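Local coordinates for protein kinase A regulatory subunit, putative (Trypanosoma cruzi, PDB 6HYI) that carries two cyclic nucleotide-binding domains, each holding an inosine in this crystal, and probably regulates the catalytic subunit of protein kinase A, at residues A[43-48]-A[106-111]; A[88-93]-A[100-105]; A[163-168]-A[230-235]; A[209-214]-A[247-252]. All coordinates share one frame; numbering follows the deposited sequence.

Contact 1: A[43-48]-A[106-111]. With NOS (inosine), chain B.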
# COMPACT_ATOMS: atom_id res chain seq x y z
N ASN A 43 0.84 4.84 4.52
CA ASN A 43 1.16 3.60 5.20
C ASN A 43 -0.08 2.72 5.22
O ASN A 43 -1.16 3.18 5.60
CB ASN A 43 1.64 3.87 6.62
CG ASN A 43 2.02 2.61 7.34
OD1 ASN A 43 1.15 1.81 7.70
ND2 ASN A 43 3.32 2.40 7.55
N VAL A 44 0.07 1.45 4.83
CA VAL A 44 -1.10 0.60 4.62
C VAL A 44 -1.93 0.37 5.88
O VAL A 44 -3.10 0.00 5.77
CB VAL A 44 -0.72 -0.74 3.97
CG1 VAL A 44 0.01 -0.47 2.64
CG2 VAL A 44 0.12 -1.59 4.95
N LEU A 45 -1.35 0.53 7.07
CA LEU A 45 -2.11 0.26 8.29
C LEU A 45 -3.28 1.23 8.48
O LEU A 45 -4.20 0.93 9.25
CB LEU A 45 -1.20 0.33 9.51
CG LEU A 45 -0.16 -0.77 9.60
CD1 LEU A 45 0.85 -0.41 10.69
CD2 LEU A 45 -0.82 -2.11 9.92
N PHE A 46 -3.28 2.37 7.78
CA PHE A 46 -4.28 3.42 7.95
C PHE A 46 -5.14 3.59 6.71
O PHE A 46 -5.90 4.56 6.61
CB PHE A 46 -3.59 4.73 8.34
CG PHE A 46 -2.60 4.57 9.45
CD1 PHE A 46 -3.01 4.66 10.78
CD2 PHE A 46 -1.27 4.29 9.17
CE1 PHE A 46 -2.08 4.50 11.82
CE2 PHE A 46 -0.35 4.13 10.19
CZ PHE A 46 -0.75 4.22 11.51
N SER A 47 -5.10 2.60 5.81
CA SER A 47 -5.64 2.75 4.46
C SER A 47 -7.11 3.16 4.45
O SER A 47 -7.54 3.90 3.56
CB SER A 47 -5.50 1.44 3.70
OG SER A 47 -4.14 1.12 3.45
N PHE A 48 -7.90 2.64 5.39
CA PHE A 48 -9.35 2.82 5.32
C PHE A 48 -9.89 3.75 6.40
O PHE A 48 -11.11 3.84 6.58
CB PHE A 48 -10.04 1.46 5.24
CG PHE A 48 -9.65 0.72 3.99
CD1 PHE A 48 -10.17 1.12 2.77
CD2 PHE A 48 -8.70 -0.28 4.01
CE1 PHE A 48 -9.79 0.51 1.59
CE2 PHE A 48 -8.30 -0.90 2.83
CZ PHE A 48 -8.86 -0.51 1.62
N GLY A 106 8.65 5.87 6.36
CA GLY A 106 7.24 5.69 6.11
C GLY A 106 6.68 4.37 6.58
O GLY A 106 5.45 4.23 6.63
N THR A 107 7.53 3.40 6.93
CA THR A 107 7.06 2.09 7.34
C THR A 107 6.80 2.06 8.84
O THR A 107 7.19 2.96 9.59
CB THR A 107 8.04 0.98 6.93
OG1 THR A 107 9.26 1.09 7.67
CG2 THR A 107 8.31 1.04 5.43
N ALA A 108 6.11 1.01 9.27
CA ALA A 108 5.76 0.83 10.67
C ALA A 108 6.50 -0.35 11.27
O ALA A 108 6.81 -1.33 10.58
CB ALA A 108 4.25 0.60 10.80
N VAL A 109 6.77 -0.25 12.57
CA VAL A 109 7.19 -1.41 13.35
C VAL A 109 6.33 -1.49 14.60
O VAL A 109 5.92 -0.48 15.17
CB VAL A 109 8.69 -1.41 13.72
CG1 VAL A 109 9.53 -1.59 12.47
CG2 VAL A 109 9.06 -0.14 14.47
N GLY A 110 6.09 -2.72 15.04
CA GLY A 110 5.25 -2.98 16.19
C GLY A 110 3.84 -3.37 15.85
O GLY A 110 3.06 -3.72 16.75
N GLU A 111 3.47 -3.33 14.56
CA GLU A 111 2.09 -3.58 14.18
C GLU A 111 1.73 -5.06 14.30
O GLU A 111 0.57 -5.39 14.57
CB GLU A 111 1.83 -3.07 12.75
CG GLU A 111 2.20 -4.04 11.63
CD GLU A 111 3.69 -4.33 11.48
OE1 GLU A 111 4.01 -5.31 10.78
OE2 GLU A 111 4.54 -3.60 12.03
N9 NOS B . 8.58 -7.85 11.52
C4 NOS B . 8.72 -8.05 10.30
N3 NOS B . 8.90 -7.30 9.24
C2 NOS B . 9.07 -7.88 8.02
N1 NOS B . 9.03 -9.23 7.88
C6 NOS B . 8.84 -10.00 8.93
O6 NOS B . 8.82 -11.19 8.79
C5 NOS B . 8.69 -9.43 10.16
N7 NOS B . 8.48 -9.93 11.48
C8 NOS B . 8.41 -8.82 12.27
C5' NOS B . 8.76 -6.62 15.64
O5' NOS B . 8.44 -8.01 15.60
C4' NOS B . 8.38 -5.93 14.35
O4' NOS B . 9.25 -6.36 13.26
C1' NOS B . 8.49 -6.54 12.12
C2' NOS B . 7.13 -5.96 12.35
O2' NOS B . 7.15 -4.56 12.08
C3' NOS B . 6.98 -6.22 13.83
O3' NOS B . 5.97 -5.45 14.47

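Contact 2: A[88-93]-A[100-105]. With NOS (inosine), chain B.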
# COMPACT_ATOMS: atom_id res chain seq x y z
N SER A 88 12.19 9.15 9.38
CA SER A 88 13.42 9.00 8.62
C SER A 88 14.34 8.04 9.36
O SER A 88 14.23 7.85 10.58
CB SER A 88 14.12 10.34 8.40
OG SER A 88 14.35 10.97 9.65
N GLY A 89 15.25 7.45 8.62
CA GLY A 89 16.10 6.41 9.15
C GLY A 89 15.61 5.03 8.76
O GLY A 89 14.48 4.84 8.29
N HIS A 90 16.49 4.05 8.92
CA HIS A 90 16.20 2.67 8.60
C HIS A 90 16.48 1.79 9.80
O HIS A 90 17.30 2.11 10.66
CB HIS A 90 17.08 2.13 7.46
CG HIS A 90 16.95 2.87 6.17
ND1 HIS A 90 16.01 3.85 5.94
CD2 HIS A 90 17.66 2.74 5.02
CE1 HIS A 90 16.15 4.30 4.70
NE2 HIS A 90 17.13 3.64 4.12
N ALA A 91 15.81 0.63 9.83
CA ALA A 91 16.02 -0.33 10.90
C ALA A 91 16.01 -1.75 10.34
O ALA A 91 15.21 -2.06 9.45
CB ALA A 91 14.95 -0.20 11.99
N ASP A 92 16.90 -2.59 10.84
CA ASP A 92 16.92 -4.00 10.48
C ASP A 92 15.92 -4.76 11.34
O ASP A 92 15.80 -4.52 12.54
CB ASP A 92 18.30 -4.60 10.76
CG ASP A 92 19.38 -4.06 9.84
OD1 ASP A 92 19.11 -3.90 8.63
OD2 ASP A 92 20.50 -3.81 10.33
N ILE A 93 15.21 -5.69 10.71
CA ILE A 93 14.43 -6.69 11.43
C ILE A 93 15.31 -7.92 11.59
O ILE A 93 15.82 -8.46 10.60
CB ILE A 93 13.14 -7.04 10.66
CG1 ILE A 93 12.31 -5.78 10.38
CG2 ILE A 93 12.34 -8.09 11.41
CD1 ILE A 93 11.91 -5.03 11.64
N VAL A 100 16.66 -10.00 8.41
CA VAL A 100 15.70 -10.61 7.49
C VAL A 100 14.85 -9.60 6.73
O VAL A 100 14.13 -9.99 5.80
CB VAL A 100 14.80 -11.65 8.20
CG1 VAL A 100 15.65 -12.75 8.81
CG2 VAL A 100 13.94 -10.97 9.26
N TYR A 101 14.90 -8.31 7.08
CA TYR A 101 14.05 -7.32 6.44
C TYR A 101 14.59 -5.95 6.81
O TYR A 101 15.17 -5.78 7.88
CB TYR A 101 12.61 -7.46 6.95
CG TYR A 101 11.59 -6.73 6.12
CD1 TYR A 101 11.05 -7.31 4.98
CD2 TYR A 101 11.15 -5.46 6.48
CE1 TYR A 101 10.10 -6.65 4.23
CE2 TYR A 101 10.21 -4.79 5.73
CZ TYR A 101 9.69 -5.39 4.61
OH TYR A 101 8.75 -4.72 3.85
N LEU A 102 14.39 -4.99 5.92
CA LEU A 102 14.84 -3.61 6.15
C LEU A 102 13.62 -2.69 6.15
O LEU A 102 12.89 -2.60 5.16
CB LEU A 102 15.84 -3.18 5.08
CG LEU A 102 16.42 -1.76 5.23
CD1 LEU A 102 17.37 -1.69 6.40
CD2 LEU A 102 17.09 -1.31 3.94
N LYS A 103 13.41 -2.00 7.28
CA LYS A 103 12.34 -1.02 7.40
C LYS A 103 12.91 0.36 7.08
O LYS A 103 13.95 0.75 7.61
CB LYS A 103 11.80 -1.00 8.83
CG LYS A 103 10.96 -2.23 9.20
CD LYS A 103 9.56 -2.16 8.65
CE LYS A 103 8.73 -3.38 9.09
NZ LYS A 103 7.32 -3.27 8.64
N THR A 104 12.21 1.09 6.22
CA THR A 104 12.67 2.38 5.74
C THR A 104 11.62 3.46 6.03
O THR A 104 10.59 3.21 6.68
CB THR A 104 13.02 2.30 4.26
OG1 THR A 104 11.86 1.90 3.52
CG2 THR A 104 14.13 1.27 4.04
N GLU A 105 11.88 4.67 5.56
CA GLU A 105 11.01 5.78 5.90
C GLU A 105 9.57 5.50 5.48
O GLU A 105 9.31 4.96 4.40
CB GLU A 105 11.51 7.08 5.26
CG GLU A 105 11.69 7.03 3.76
CD GLU A 105 13.04 6.44 3.33
OE1 GLU A 105 13.30 6.41 2.10
OE2 GLU A 105 13.82 5.99 4.19
N9 NOS B . 8.58 -7.85 11.52
C4 NOS B . 8.72 -8.05 10.30
N3 NOS B . 8.90 -7.30 9.24
C2 NOS B . 9.07 -7.88 8.02
N1 NOS B . 9.03 -9.23 7.88
C6 NOS B . 8.84 -10.00 8.93
O6 NOS B . 8.82 -11.19 8.79
C5 NOS B . 8.69 -9.43 10.16
N7 NOS B . 8.48 -9.93 11.48
C8 NOS B . 8.41 -8.82 12.27
C5' NOS B . 8.76 -6.62 15.64
O5' NOS B . 8.44 -8.01 15.60
C4' NOS B . 8.38 -5.93 14.35
O4' NOS B . 9.25 -6.36 13.26
C1' NOS B . 8.49 -6.54 12.12
C2' NOS B . 7.13 -5.96 12.35
O2' NOS B . 7.15 -4.56 12.08
C3' NOS B . 6.98 -6.22 13.83
O3' NOS B . 5.97 -5.45 14.47
O HOH W 1 15.18 7.73 5.73
O HOH W 2 17.82 -6.06 7.30

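Contact 3: A[163-168]-A[230-235]. With NOS (inosine), chain C.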
# COMPACT_ATOMS: atom_id res chain seq x y z
N VAL A 163 -1.36 -15.24 -7.01
CA VAL A 163 -1.23 -14.23 -8.06
C VAL A 163 0.20 -14.28 -8.59
O VAL A 163 1.14 -14.01 -7.82
CB VAL A 163 -1.56 -12.84 -7.52
CG1 VAL A 163 -1.18 -11.78 -8.54
CG2 VAL A 163 -3.02 -12.75 -7.16
N PRO A 164 0.40 -14.53 -9.88
CA PRO A 164 1.77 -14.67 -10.39
C PRO A 164 2.72 -13.52 -10.08
O PRO A 164 3.84 -13.77 -9.62
CB PRO A 164 1.56 -14.88 -11.90
CG PRO A 164 0.24 -15.57 -11.96
CD PRO A 164 -0.60 -14.90 -10.90
N PHE A 165 2.32 -12.27 -10.33
CA PHE A 165 3.28 -11.18 -10.17
C PHE A 165 3.64 -10.90 -8.72
O PHE A 165 4.58 -10.15 -8.47
CB PHE A 165 2.83 -9.90 -10.90
CG PHE A 165 1.91 -9.01 -10.11
CD1 PHE A 165 0.55 -9.27 -10.06
CD2 PHE A 165 2.39 -7.90 -9.45
CE1 PHE A 165 -0.30 -8.42 -9.36
CE2 PHE A 165 1.55 -7.06 -8.75
CZ PHE A 165 0.20 -7.32 -8.70
N LEU A 166 2.93 -11.52 -7.77
CA LEU A 166 3.25 -11.41 -6.36
C LEU A 166 4.02 -12.60 -5.82
O LEU A 166 4.29 -12.66 -4.62
CB LEU A 166 1.95 -11.23 -5.55
CG LEU A 166 1.08 -10.04 -5.93
CD1 LEU A 166 -0.17 -10.02 -5.06
CD2 LEU A 166 1.85 -8.74 -5.77
N GLY A 167 4.41 -13.55 -6.69
CA GLY A 167 5.06 -14.77 -6.24
C GLY A 167 6.37 -14.55 -5.53
O GLY A 167 6.82 -15.43 -4.79
N GLY A 168 6.99 -13.38 -5.72
CA GLY A 168 8.23 -13.10 -5.02
C GLY A 168 8.07 -12.54 -3.62
O GLY A 168 9.04 -12.51 -2.86
N GLY A 230 -5.81 -13.04 -12.07
CA GLY A 230 -4.43 -12.96 -11.65
C GLY A 230 -3.65 -11.84 -12.29
O GLY A 230 -2.56 -11.50 -11.80
N ASP A 231 -4.15 -11.25 -13.37
CA ASP A 231 -3.48 -10.14 -14.03
C ASP A 231 -3.76 -8.84 -13.28
O ASP A 231 -4.68 -8.73 -12.48
CB ASP A 231 -3.95 -10.02 -15.48
CG ASP A 231 -3.39 -11.12 -16.37
OD1 ASP A 231 -2.20 -11.48 -16.21
OD2 ASP A 231 -4.14 -11.63 -17.24
N HIS A 232 -2.94 -7.83 -13.57
CA HIS A 232 -3.11 -6.51 -12.98
C HIS A 232 -3.23 -5.46 -14.07
O HIS A 232 -2.66 -5.61 -15.16
CB HIS A 232 -1.92 -6.15 -12.10
CG HIS A 232 -0.61 -6.36 -12.79
ND1 HIS A 232 -0.05 -5.40 -13.61
CD2 HIS A 232 0.21 -7.43 -12.83
CE1 HIS A 232 1.09 -5.86 -14.09
NE2 HIS A 232 1.27 -7.09 -13.64
N ILE A 233 -3.97 -4.40 -13.77
CA ILE A 233 -4.09 -3.23 -14.63
C ILE A 233 -3.99 -1.99 -13.77
O ILE A 233 -4.32 -2.01 -12.58
CB ILE A 233 -5.39 -3.19 -15.49
CG1 ILE A 233 -6.64 -3.19 -14.62
CG2 ILE A 233 -5.39 -4.33 -16.51
CD1 ILE A 233 -7.29 -4.55 -14.47
N GLY A 234 -3.51 -0.89 -14.38
CA GLY A 234 -3.38 0.39 -13.72
C GLY A 234 -1.99 0.73 -13.25
O GLY A 234 -1.76 1.87 -12.83
N GLU A 235 -1.04 -0.20 -13.33
CA GLU A 235 0.27 0.09 -12.78
C GLU A 235 1.09 1.02 -13.67
O GLU A 235 2.02 1.65 -13.17
CB GLU A 235 1.09 -1.19 -12.55
CG GLU A 235 1.66 -1.82 -13.82
CD GLU A 235 0.60 -2.56 -14.63
OE1 GLU A 235 -0.53 -2.76 -14.12
OE2 GLU A 235 0.90 -2.96 -15.78
N9 NOS C . -2.40 -0.80 -20.72
C4 NOS C . -1.91 -1.79 -21.30
N3 NOS C . -1.91 -3.10 -21.11
C2 NOS C . -1.27 -3.90 -22.00
N1 NOS C . -0.60 -3.39 -23.07
C6 NOS C . -0.56 -2.09 -23.28
O6 NOS C . 0.06 -1.69 -24.24
C5 NOS C . -1.22 -1.27 -22.40
N7 NOS C . -1.42 0.15 -22.31
C8 NOS C . -2.17 0.33 -21.20
C5' NOS C . -4.38 2.25 -18.38
O5' NOS C . -3.47 2.89 -19.27
C4' NOS C . -3.98 0.82 -18.13
O4' NOS C . -4.19 0.02 -19.33
C1' NOS C . -3.14 -0.88 -19.46
C2' NOS C . -2.32 -0.85 -18.21
O2' NOS C . -2.87 -1.71 -17.21
C3' NOS C . -2.51 0.60 -17.81
O3' NOS C . -2.17 0.86 -16.46
O HOH W 3 0.10 -11.73 -12.19

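Contact 4: A[209-214]-A[247-252]. With NOS (inosine), chain C.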
# COMPACT_ATOMS: atom_id res chain seq x y z
N THR A 209 -12.69 -11.35 -17.15
CA THR A 209 -11.82 -10.95 -18.24
C THR A 209 -12.10 -9.49 -18.58
O THR A 209 -13.24 -9.02 -18.49
CB THR A 209 -12.07 -11.84 -19.48
OG1 THR A 209 -11.72 -13.19 -19.14
CG2 THR A 209 -11.22 -11.40 -20.67
N VAL A 210 -11.03 -8.76 -18.93
CA VAL A 210 -11.13 -7.36 -19.32
C VAL A 210 -10.44 -7.20 -20.67
O VAL A 210 -9.59 -8.00 -21.06
CB VAL A 210 -10.46 -6.42 -18.31
CG1 VAL A 210 -11.09 -6.60 -16.92
CG2 VAL A 210 -8.95 -6.68 -18.25
N GLU A 211 -10.81 -6.13 -21.37
CA GLU A 211 -10.14 -5.73 -22.60
C GLU A 211 -9.50 -4.36 -22.42
O GLU A 211 -10.09 -3.46 -21.81
CB GLU A 211 -11.09 -5.76 -23.80
CG GLU A 211 -12.29 -4.84 -23.74
CD GLU A 211 -13.19 -4.97 -24.98
OE1 GLU A 211 -14.29 -4.38 -24.99
OE2 GLU A 211 -12.79 -5.66 -25.93
N VAL A 212 -8.30 -4.21 -22.95
CA VAL A 212 -7.58 -2.94 -22.94
C VAL A 212 -7.82 -2.28 -24.29
O VAL A 212 -7.53 -2.87 -25.34
CB VAL A 212 -6.08 -3.17 -22.70
CG1 VAL A 212 -5.33 -1.84 -22.74
CG2 VAL A 212 -5.89 -3.86 -21.37
N ILE A 213 -8.32 -1.05 -24.26
CA ILE A 213 -8.69 -0.31 -25.47
C ILE A 213 -7.86 0.96 -25.55
O ILE A 213 -8.07 1.91 -24.78
CB ILE A 213 -10.20 -0.00 -25.51
CG1 ILE A 213 -10.99 -1.30 -25.30
CG2 ILE A 213 -10.58 0.68 -26.85
CD1 ILE A 213 -12.49 -1.11 -25.34
N GLY A 214 -6.90 0.98 -26.47
CA GLY A 214 -6.06 2.14 -26.66
C GLY A 214 -6.66 3.07 -27.68
O GLY A 214 -7.83 3.00 -28.04
N ASP A 247 -8.48 2.69 -22.12
CA ASP A 247 -9.60 2.21 -21.33
C ASP A 247 -9.35 0.76 -20.97
O ASP A 247 -8.67 0.02 -21.69
CB ASP A 247 -10.88 2.22 -22.16
CG ASP A 247 -11.19 3.57 -22.75
OD1 ASP A 247 -11.35 4.54 -21.97
OD2 ASP A 247 -11.30 3.65 -23.99
N VAL A 248 -9.92 0.34 -19.85
CA VAL A 248 -9.99 -1.08 -19.51
C VAL A 248 -11.44 -1.38 -19.22
O VAL A 248 -12.05 -0.74 -18.35
CB VAL A 248 -9.10 -1.46 -18.32
CG1 VAL A 248 -9.22 -2.94 -18.04
CG2 VAL A 248 -7.64 -1.09 -18.60
N VAL A 249 -12.02 -2.30 -19.99
CA VAL A 249 -13.46 -2.56 -19.99
C VAL A 249 -13.69 -4.01 -19.60
O VAL A 249 -13.04 -4.91 -20.13
CB VAL A 249 -14.05 -2.29 -21.39
CG1 VAL A 249 -15.56 -2.47 -21.38
CG2 VAL A 249 -13.66 -0.88 -21.85
N ALA A 250 -14.64 -4.24 -18.70
CA ALA A 250 -15.01 -5.60 -18.34
C ALA A 250 -15.68 -6.28 -19.53
O ALA A 250 -16.62 -5.72 -20.11
CB ALA A 250 -15.96 -5.59 -17.14
N THR A 251 -15.20 -7.47 -19.91
CA THR A 251 -15.89 -8.23 -20.95
C THR A 251 -16.79 -9.31 -20.39
O THR A 251 -17.66 -9.82 -21.11
CB THR A 251 -14.89 -8.87 -21.92
OG1 THR A 251 -14.08 -9.81 -21.22
CG2 THR A 251 -14.01 -7.82 -22.57
N THR A 252 -16.60 -9.68 -19.14
CA THR A 252 -17.48 -10.55 -18.38
C THR A 252 -17.79 -9.82 -17.07
O THR A 252 -17.33 -8.70 -16.84
CB THR A 252 -16.75 -11.86 -18.04
OG1 THR A 252 -15.65 -11.57 -17.17
CG2 THR A 252 -16.21 -12.52 -19.28
N9 NOS C . -2.40 -0.80 -20.72
C4 NOS C . -1.91 -1.79 -21.30
N3 NOS C . -1.91 -3.10 -21.11
C2 NOS C . -1.27 -3.90 -22.00
N1 NOS C . -0.60 -3.39 -23.07
C6 NOS C . -0.56 -2.09 -23.28
O6 NOS C . 0.06 -1.69 -24.24
C5 NOS C . -1.22 -1.27 -22.40
N7 NOS C . -1.42 0.15 -22.31
C8 NOS C . -2.17 0.33 -21.20
C5' NOS C . -4.38 2.25 -18.38
O5' NOS C . -3.47 2.89 -19.27
C4' NOS C . -3.98 0.82 -18.13
O4' NOS C . -4.19 0.02 -19.33
C1' NOS C . -3.14 -0.88 -19.46
C2' NOS C . -2.32 -0.85 -18.21
O2' NOS C . -2.87 -1.71 -17.21
C3' NOS C . -2.51 0.60 -17.81
O3' NOS C . -2.17 0.86 -16.46

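Contact 1: A[43-48]-A[106-111]
Asn43 makes the polar link. Its carboxamide donates through ND2 to Gly106 O at 3.0 Å, nearly straight at 173°, and the bond lies in the amide plane of Asn43 and on a lone pair of the acceptor. At the other end of the same amide, OD1 takes the backbone N of Leu45 at 2.9 Å in an Asx turn, so both ends are held and the rotation of the amide is fixed. CG stands opposite the backbone N (chi1 -179°), which carries the group across to 106-111.

Leu45 supplies the apolar part. Its CD1 touches Ala108 CB at 3.5 Å and Glu111 CB at 3.5 Å, while CD2 rests more loosely on the stem of Glu111; the Leu45 and Glu111 side chains cross at about a right angle.

Beyond that stem the glutamate turns to the ligand. Inosine O2' donates to Glu111 OE2 at 2.8 Å, Tyr172 holds OE1, and Gly110 N reaches O3' at 2.8 Å.

A short 3-10 turn between helices, set against the Gly-Glu start of a ribose-binding helix, is consistent with the N3A motif meeting the phosphate-binding cassette of a cyclic nucleotide-binding domain.

Contact 2: A[88-93]-A[100-105]
His90 holds CG opposite its carbonyl carbon (chi1 -60°) with the ring turned by chi2 -7°, and this lays the imidazole flat against the methyl of Thr104. That CG2 sits 3.6 Å from the ring centroid, almost on the normal, a CH-pi contact over the face. At the ring's edge Glu105 OE2 comes to 2.9 Å from CE1, the carboxylate nearly coplanar with the imidazole. His90 ND1 donates to Gly89 O in the ring plane, but from above the plane of the carbonyl, and a water ties OE2 to Gly89 N.

Further along, four backbone bonds join the antiparallel strands, among them Lys103 N to Ala91 O at 2.8 Å and Val100 N to Ile93 O at 2.8 Å. A second water bridges Asp92 OD1 and Tyr101 O.

The inosine lies beside Ile93, Tyr101 and Lys103: C2 of the base sits 3.4 Å from Tyr101 CG over the ring face, and Ile93 CD1 is 3.4 Å from O4'. Lys103 NZ is hydrogen-bonded to Tyr172 OH and Ala108 O.

The hairpin ends the four-stranded antiparallel sheet of the first cyclic nucleotide-binding domain, 98-103 being its outermost strand within the chain and 123-126 following 91-95; strand 130-137 touches Ala91, and helix 171-178 packs on Tyr101.

Contact 3: A[163-168]-A[230-235]
His232 reaches Phe165 across the contact, and its atoms can be taken in turn. CB lies 3.9 Å from Phe165 CE1, and CG faces the same atom from slightly farther off. With CG between the backbone N and the carbonyl carbon (chi1 50°), the imidazole swings over toward the 3-10 turn at 164-166. The ring's CD2 makes the closest approach, 3.3 Å from Phe165 CD1, and it sits over the phenyl face, displaced toward the rim. Beyond it NE2 is more distant, 4.1 Å from Phe165 CG. The pair is an edge-to-face contact, the histidine edge pointing at the phenylalanine face with the planes at 59°. On the far branch ND1 donates to Glu235 OE1 at 2.7 Å (160°), in the plane of the imidazole but from above the plane of the carboxylate. The histidine is thus held at ND1 while it meets Phe165 with CD2.

The opposite face of Phe165 is covered by its neighbour Leu166, whose CD2 lies above the rim, so the phenyl ring is sandwiched. A water bridges Phe165 N and Gly230 O, lying in the plane of the ring at its edge, and Val163 CG1 touches the same carbonyl at 3.6 Å.

The Glu235 carboxylate stays short of the ribose, OE1 being 4.0 Å from O2'. Gly234 N instead donates to O2' at 3.0 Å, with a weak second bond to O3'. An interhelical 3-10 turn packed against the strand that leads into a Gly-Glu ribose site is consistent with the N3A motif and phosphate-binding cassette of the second cyclic nucleotide-binding domain.

Contact 4: A[209-214]-A[247-252]
Val248 lays CG1 against the flank of Val210 made by CB and CG2, coming to 3.7 Å from Val210 CB. With CG1 opposite the backbone N (chi1 -180°), the other branch of Val248, CG2, is turned to the inosine and comes to 3.7 Å from O4'. Val212, on the same side of the sheet, puts CG1 against the base at 3.7 Å from N9. Val248 and Val212 thus offer methyls to the ligand, one to the sugar and one to the base; Val210 backs Val248.

On the other side, Val249 fits beside both Glu211 and Ile213, its CG2 meeting Ile213 CD1 at 3.7 Å. The glutamate stem, extended beyond CG, lies beside Val249, pointing the same way, and takes the methyl of Thr251 into its flank, with Thr251 CG2 at 3.6 Å from Glu211 CG. Thr251 also brings OG1 to 3.3 Å from Thr209 CG2.

Within the sheet, Glu211 with Val249 and Ile213 with Asp247 form antiparallel hydrogen-bonded pairs. Past them, Thr209 O accepts from Thr251 N at 2.9 Å, and Thr209 N donates to Thr252 OG1 at 3.0 Å, so a side-chain oxygen takes over from the backbone.

The strands belong to the four-stranded antiparallel sheet of the second cyclic nucleotide-binding domain, 191-193 next to 247-250 and 221-227 next to 210-215. Asp247 finds its charge partner in Arg215 and a further bond at Tyr195 N. Chemically, the face of Val210, Val212 and Val248 is purely apolar and meets the inosine, while the other mixes the methyls of Ile213 and Val249 with the carboxylates of Glu211 and Asp247.

From the N terminus, the turn at 43-48 waits until 106-111 to close contact 1. Inside that loop lies contact 2, the hairpin 88-93 with 100-105; the two also pack together through Val109 CG1 and Lys103 CG, and both reach the inosine of the first domain. Contact 3 opens only after contact 1 has closed, so the two domains follow in series. There the order alternates, 163-168, 209-214, 230-235, 247-252, and contacts 3 and 4 cross, touching through Ile233 and Val248 around the second inosine. Contacts 1 and 3 tie interhelical turns to the ribose-binding segments, while contacts 2 and 4 join neighbouring strands of the two domains' sheets, with centres about 39 Å apart.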